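PDB 2B7U: charybdin, which is a plant member of the ribosome-inactivating protein family, whose fold sets a mixed beta-sheet against a core of helices. Local coordinates for residues 136-141 against 162-167; 78-83 against 156-161. All blocks are in the same frame, centred on the assembly; numbering follows the deposited sequence.

Overall arrangement
Following the chain from its N terminus, strand 80-84 of the mixed sheet comes first, then helix 135-147, then the long helix 151-170, which serves both contacts. Interaction 2 closes the larger loop, bringing residues 78-83 back against 156-161 after 72 intervening residues. Interaction 1 closes a loop of 20 mostly helical residues between 136-141 and 162-167. The loops cross rather than nest, since 136-141 lies inside the larger one and 162-167 beyond its end. The centres are about 9 Å apart, and the contacts touch, for instance where A141 meets S157 and V160. Together they tie the sheet and helix 135-147 to successive turns of helix 151-170.

Interaction 1: residues 136-141 against 162-167; sequences NALQDA and SQMFCE
Helix-to-helix packing inside the ribosome-inactivating fold brings L138, on helix 135-147, against M164 and F165 of helix 151-170. The backbones stay well separated, with L138 CA and M164 CA 8.2 Å apart, so long side chains must span the gap. L138 holds CG anti to its own N (chi1 -170°), which sends both methyls across toward the phenyl ring. L138 CD1 arrives at the rim of F165 in the ring plane, 3.8 Å from F165 CE2. L138 CD2 lies 3.9 Å from F165 CZ, so both branches of the leucine bear on the CE2-CZ part of the ring border, the two side chains meeting at about a right angle. M164 makes the looser touch: its SD stands 4.2 Å from L138 CB, alongside the root of the leucine. A long, unbranched thioether suits this place, because the extended chi2 (-176°) carries SD out to L138 CB. All three residues are buried, and their apolar groups meet by van der Waals packing alone. Helix 151-170 widens here into a pi-type turn, with E167 N bonded to S162 O at 2.9 Å. Beyond the pair, F165 also rests on L60 and L62 of strand 56-64 and L138 on I16, while the carbonyl of M164 accepts a hydrogen bond from Y24 of helix 21-35.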
loop_
_atom_site.group_PDB
_atom_site.type_symbol
_atom_site.label_atom_id
_atom_site.label_comp_id
_atom_site.label_asym_id
_atom_site.label_seq_id
_atom_site.Cartn_x
_atom_site.Cartn_y
_atom_site.Cartn_z
ATOM N N ASN A 136 15.872 -4.822 -9.237
ATOM C CA ASN A 136 16.980 -3.873 -9.158
ATOM C C ASN A 136 16.536 -2.550 -8.529
ATOM O O ASN A 136 17.260 -1.976 -7.725
ATOM C CB ASN A 136 17.612 -3.649 -10.533
ATOM C CG ASN A 136 18.402 -4.867 -11.038
ATOM O OD1 ASN A 136 18.479 -5.099 -12.239
ATOM N ND2 ASN A 136 18.996 -5.626 -10.128
ATOM N N ALA A 137 15.329 -2.082 -8.863
ATOM C CA ALA A 137 14.817 -0.827 -8.287
ATOM C C ALA A 137 14.531 -0.973 -6.795
ATOM O O ALA A 137 14.757 -0.045 -6.011
ATOM C CB ALA A 137 13.584 -0.354 -9.031
ATOM N N LEU A 138 14.027 -2.130 -6.396
ATOM C CA LEU A 138 13.769 -2.385 -4.989
ATOM C C LEU A 138 15.077 -2.461 -4.207
ATOM O O LEU A 138 15.168 -1.962 -3.108
ATOM C CB LEU A 138 12.938 -3.647 -4.837
ATOM C CG LEU A 138 12.368 -3.942 -3.465
ATOM C CD1 LEU A 138 11.602 -2.744 -2.892
ATOM C CD2 LEU A 138 11.518 -5.205 -3.573
ATOM N N GLN A 139 16.105 -3.060 -4.794
ATOM C CA GLN A 139 17.399 -3.112 -4.168
ATOM C C GLN A 139 17.936 -1.700 -3.937
ATOM O O GLN A 139 18.415 -1.360 -2.844
ATOM C CB GLN A 139 18.358 -3.920 -5.041
ATOM C CG GLN A 139 18.082 -5.420 -5.030
ATOM C CD GLN A 139 18.912 -6.214 -6.052
ATOM O OE1 GLN A 139 18.749 -7.429 -6.172
ATOM N NE2 GLN A 139 19.784 -5.538 -6.783
ATOM N N ASP A 140 17.827 -0.868 -4.961
ATOM C CA ASP A 140 18.274 0.516 -4.855
ATOM C C ASP A 140 17.483 1.294 -3.804
ATOM O O ASP A 140 18.019 2.128 -3.075
ATOM C CB ASP A 140 18.162 1.209 -6.215
ATOM C CG ASP A 140 19.018 0.561 -7.276
ATOM O OD1 ASP A 140 20.037 -0.094 -6.924
ATOM O OD2 ASP A 140 18.663 0.698 -8.473
ATOM N N ALA A 141 16.185 1.035 -3.731
ATOM C CA ALA A 141 15.354 1.700 -2.748
ATOM C C ALA A 141 15.768 1.381 -1.335
ATOM O O ALA A 141 15.831 2.278 -0.498
ATOM C CB ALA A 141 13.904 1.315 -2.940
ATOM N N SER A 162 6.064 1.813 -1.701
ATOM C CA SER A 162 4.603 1.941 -1.688
ATOM C C SER A 162 3.972 1.168 -2.842
ATOM O O SER A 162 2.958 0.483 -2.642
ATOM C CB SER A 162 4.195 3.404 -1.741
ATOM O OG SER A 162 2.788 3.530 -1.559
ATOM N N GLN A 163 4.522 1.287 -4.050
ATOM C CA GLN A 163 3.958 0.605 -5.200
ATOM C C GLN A 163 4.106 -0.898 -5.061
ATOM O O GLN A 163 3.144 -1.660 -5.210
ATOM C CB GLN A 163 4.589 1.089 -6.489
ATOM C CG GLN A 163 4.227 2.502 -6.872
ATOM C CD GLN A 163 2.810 2.605 -7.354
ATOM O OE1 GLN A 163 2.256 1.644 -7.891
ATOM N NE2 GLN A 163 2.182 3.770 -7.137
ATOM N N MET A 164 5.307 -1.350 -4.748
ATOM C CA MET A 164 5.552 -2.782 -4.770
ATOM C C MET A 164 5.044 -3.558 -3.579
ATOM O O MET A 164 4.932 -4.790 -3.654
ATOM C CB MET A 164 7.051 -3.053 -4.994
ATOM C CG MET A 164 7.527 -2.474 -6.281
ATOM S SD MET A 164 9.262 -2.849 -6.698
ATOM C CE MET A 164 9.125 -4.563 -7.202
ATOM N N PHE A 165 4.719 -2.872 -2.485
ATOM C CA PHE A 165 4.140 -3.556 -1.322
ATOM C C PHE A 165 2.718 -3.107 -1.063
ATOM O O PHE A 165 1.820 -3.946 -1.032
ATOM C CB PHE A 165 5.084 -3.457 -0.135
ATOM C CG PHE A 165 6.354 -4.199 -0.388
ATOM C CD1 PHE A 165 6.385 -5.571 -0.236
ATOM C CD2 PHE A 165 7.455 -3.565 -0.902
ATOM C CE1 PHE A 165 7.512 -6.307 -0.531
ATOM C CE2 PHE A 165 8.606 -4.294 -1.216
ATOM C CZ PHE A 165 8.638 -5.671 -1.022
ATOM N N CYS A 166 2.476 -1.815 -0.982
ATOM C CA CYS A 166 1.096 -1.366 -0.656
ATOM C C CYS A 166 0.126 -1.553 -1.835
ATOM O O CYS A 166 -0.934 -2.186 -1.688
ATOM C CB CYS A 166 1.080 0.041 -0.155
ATOM S SG CYS A 166 2.192 0.233 1.294
ATOM N N GLU A 167 0.469 -1.035 -3.007
ATOM C CA GLU A 167 -0.445 -1.162 -4.119
ATOM C C GLU A 167 -0.568 -2.626 -4.575
ATOM O O GLU A 167 -1.637 -3.093 -4.950
ATOM C CB GLU A 167 -0.033 -0.276 -5.278
ATOM C CG GLU A 167 0.168 1.182 -4.925
ATOM C CD GLU A 167 -1.068 1.890 -4.453
ATOM O OE1 GLU A 167 -2.181 1.306 -4.520
ATOM O OE2 GLU A 167 -0.943 3.047 -3.983
#

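Interaction 2: residues 78-83 against 156-161; sequences LVLRGY and RSLIVV
Between L80 and Y83, the two residues of 78-83 that touch 156-161, R81 has its NH1 gripped by two backbone carbonyls, L94 O and E95 O, while its NE bonds to H74 NE2. These bonds fix the guanidinium group of a buried arginine. The strand carries a classic beta bulge, with R81 and G82 both facing R72 on strand 67-74. The extra residue is consistent with L80 and Y83, three positions apart, both pointing at helix 151-170 in this sheet-on-helix packing. G82, without a side chain, adds no group of its own at the bulge. The axes of 80-83 and 156-161 approach to 10.7 Å, with 126° between their directions, so the gap is filled by side chains.

L158 is central to the contact, an isobutyl group whose two methyls both take part. L158 CD2 sits 3.8 Å from L80 CD2 and also reaches Y83 CD2 at 3.9 Å, whereas L158 CD1 lies 4.1 Å from Y83 CE2. Leucine therefore meets the CD2-CE2 bond of the Y83 ring through both branches, at an oblique approach. Y83 takes the crowded rotamer with CG between N and the carbonyl carbon (chi1 76°), which swings its ring over beside L158. A broad, flat aromatic group suits this spot because the same ring also packs on V71 and T69 of strand 67-74 and on L145 of helix 135-147. L80 lies across L158 at about a right angle, and its CD1 also reaches V161, about one helical turn further along. There the beta-branched V161, short and stiff, offers CG1 to L80 CD1 at 4.0 Å.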
loop_
_atom_site.group_PDB
_atom_site.type_symbol
_atom_site.label_atom_id
_atom_site.label_comp_id
_atom_site.label_asym_id
_atom_site.label_seq_id
_atom_site.Cartn_x
_atom_site.Cartn_y
_atom_site.Cartn_z
ATOM N N LEU A 78 -3.348 0.980 4.694
ATOM C CA LEU A 78 -2.120 0.623 4.001
ATOM C C LEU A 78 -1.295 1.820 3.514
ATOM O O LEU A 78 -0.479 1.704 2.603
ATOM C CB LEU A 78 -2.408 -0.365 2.856
ATOM C CG LEU A 78 -3.012 -1.682 3.322
ATOM C CD1 LEU A 78 -3.173 -2.658 2.136
ATOM C CD2 LEU A 78 -2.238 -2.320 4.438
ATOM N N VAL A 79 -1.446 2.947 4.193
ATOM C CA VAL A 79 -0.695 4.136 3.876
ATOM C C VAL A 79 0.653 4.114 4.622
ATOM O O VAL A 79 0.736 3.841 5.819
ATOM C CB VAL A 79 -1.492 5.397 4.230
ATOM C CG1 VAL A 79 -0.662 6.644 4.097
ATOM C CG2 VAL A 79 -2.722 5.521 3.331
ATOM N N LEU A 80 1.710 4.404 3.886
ATOM C CA LEU A 80 3.051 4.457 4.466
ATOM C C LEU A 80 3.135 5.661 5.416
ATOM O O LEU A 80 2.735 6.778 5.071
ATOM C CB LEU A 80 4.079 4.541 3.324
ATOM C CG LEU A 80 5.466 3.940 3.559
ATOM C CD1 LEU A 80 6.098 3.516 2.250
ATOM C CD2 LEU A 80 6.336 4.966 4.277
ATOM N N ARG A 81 3.653 5.460 6.627
ATOM C CA ARG A 81 3.759 6.567 7.578
ATOM C C ARG A 81 5.181 6.998 7.916
ATOM O O ARG A 81 5.418 8.160 8.293
ATOM C CB ARG A 81 3.025 6.231 8.879
ATOM C CG ARG A 81 2.950 7.359 9.934
ATOM C CD ARG A 81 2.468 8.660 9.369
ATOM N NE ARG A 81 1.163 8.542 8.728
ATOM C CZ ARG A 81 0.727 9.340 7.753
ATOM N NH1 ARG A 81 1.473 10.350 7.313
ATOM N NH2 ARG A 81 -0.468 9.150 7.227
ATOM N N GLY A 82 6.140 6.084 7.822
ATOM C CA GLY A 82 7.516 6.436 8.155
ATOM C C GLY A 82 8.474 5.308 7.886
ATOM O O GLY A 82 8.069 4.235 7.494
ATOM N N TYR A 83 9.752 5.587 8.069
ATOM C CA TYR A 83 10.775 4.563 7.886
ATOM C C TYR A 83 11.982 4.870 8.766
ATOM O O TYR A 83 12.180 6.005 9.225
ATOM C CB TYR A 83 11.166 4.423 6.420
ATOM C CG TYR A 83 12.061 5.533 5.954
ATOM C CD1 TYR A 83 13.445 5.403 5.964
ATOM C CD2 TYR A 83 11.520 6.740 5.506
ATOM C CE1 TYR A 83 14.266 6.460 5.568
ATOM C CE2 TYR A 83 12.340 7.798 5.099
ATOM C CZ TYR A 83 13.706 7.635 5.115
ATOM O OH TYR A 83 14.523 8.675 4.723
ATOM N N ARG A 156 11.702 9.038 -3.901
ATOM C CA ARG A 156 11.651 8.077 -4.994
ATOM C C ARG A 156 11.599 6.664 -4.444
ATOM O O ARG A 156 10.836 5.800 -4.896
ATOM C CB ARG A 156 12.856 8.216 -5.917
ATOM C CG ARG A 156 12.761 7.317 -7.150
ATOM C CD ARG A 156 14.019 7.419 -8.006
ATOM N NE ARG A 156 13.803 6.898 -9.355
ATOM C CZ ARG A 156 13.722 5.605 -9.658
ATOM N NH1 ARG A 156 13.515 5.220 -10.926
ATOM N NH2 ARG A 156 13.849 4.696 -8.696
ATOM N N SER A 157 12.432 6.415 -3.444
ATOM C CA SER A 157 12.513 5.114 -2.859
ATOM C C SER A 157 11.209 4.725 -2.155
ATOM O O SER A 157 10.804 3.556 -2.201
ATOM C CB SER A 157 13.680 5.068 -1.890
ATOM O OG SER A 157 14.896 5.295 -2.580
ATOM N N LEU A 158 10.586 5.687 -1.471
ATOM C CA LEU A 158 9.286 5.441 -0.834
ATOM C C LEU A 158 8.176 5.159 -1.858
ATOM O O LEU A 158 7.280 4.331 -1.591
ATOM C CB LEU A 158 8.926 6.604 0.101
ATOM C CG LEU A 158 9.793 6.713 1.369
ATOM C CD1 LEU A 158 9.526 8.040 2.125
ATOM C CD2 LEU A 158 9.603 5.523 2.341
ATOM N N ILE A 159 8.257 5.775 -3.043
ATOM C CA ILE A 159 7.334 5.438 -4.116
ATOM C C ILE A 159 7.495 3.962 -4.513
ATOM O O ILE A 159 6.517 3.238 -4.660
ATOM C CB ILE A 159 7.523 6.332 -5.354
ATOM C CG1 ILE A 159 7.151 7.763 -5.013
ATOM C CG2 ILE A 159 6.691 5.827 -6.499
ATOM C CD1 ILE A 159 7.612 8.783 -5.981
ATOM N N VAL A 160 8.742 3.525 -4.683
ATOM C CA VAL A 160 8.970 2.144 -5.067
ATOM C C VAL A 160 8.416 1.182 -4.002
ATOM O O VAL A 160 7.716 0.210 -4.316
ATOM C CB VAL A 160 10.487 1.888 -5.328
ATOM C CG1 VAL A 160 10.753 0.424 -5.493
ATOM C CG2 VAL A 160 10.922 2.658 -6.559
ATOM N N VAL A 161 8.705 1.445 -2.728
ATOM C CA VAL A 161 8.182 0.592 -1.677
ATOM C C VAL A 161 6.642 0.630 -1.623
ATOM O O VAL A 161 5.969 -0.412 -1.542
ATOM C CB VAL A 161 8.777 0.977 -0.323
ATOM C CG1 VAL A 161 8.036 0.269 0.801
ATOM C CG2 VAL A 161 10.281 0.695 -0.302
#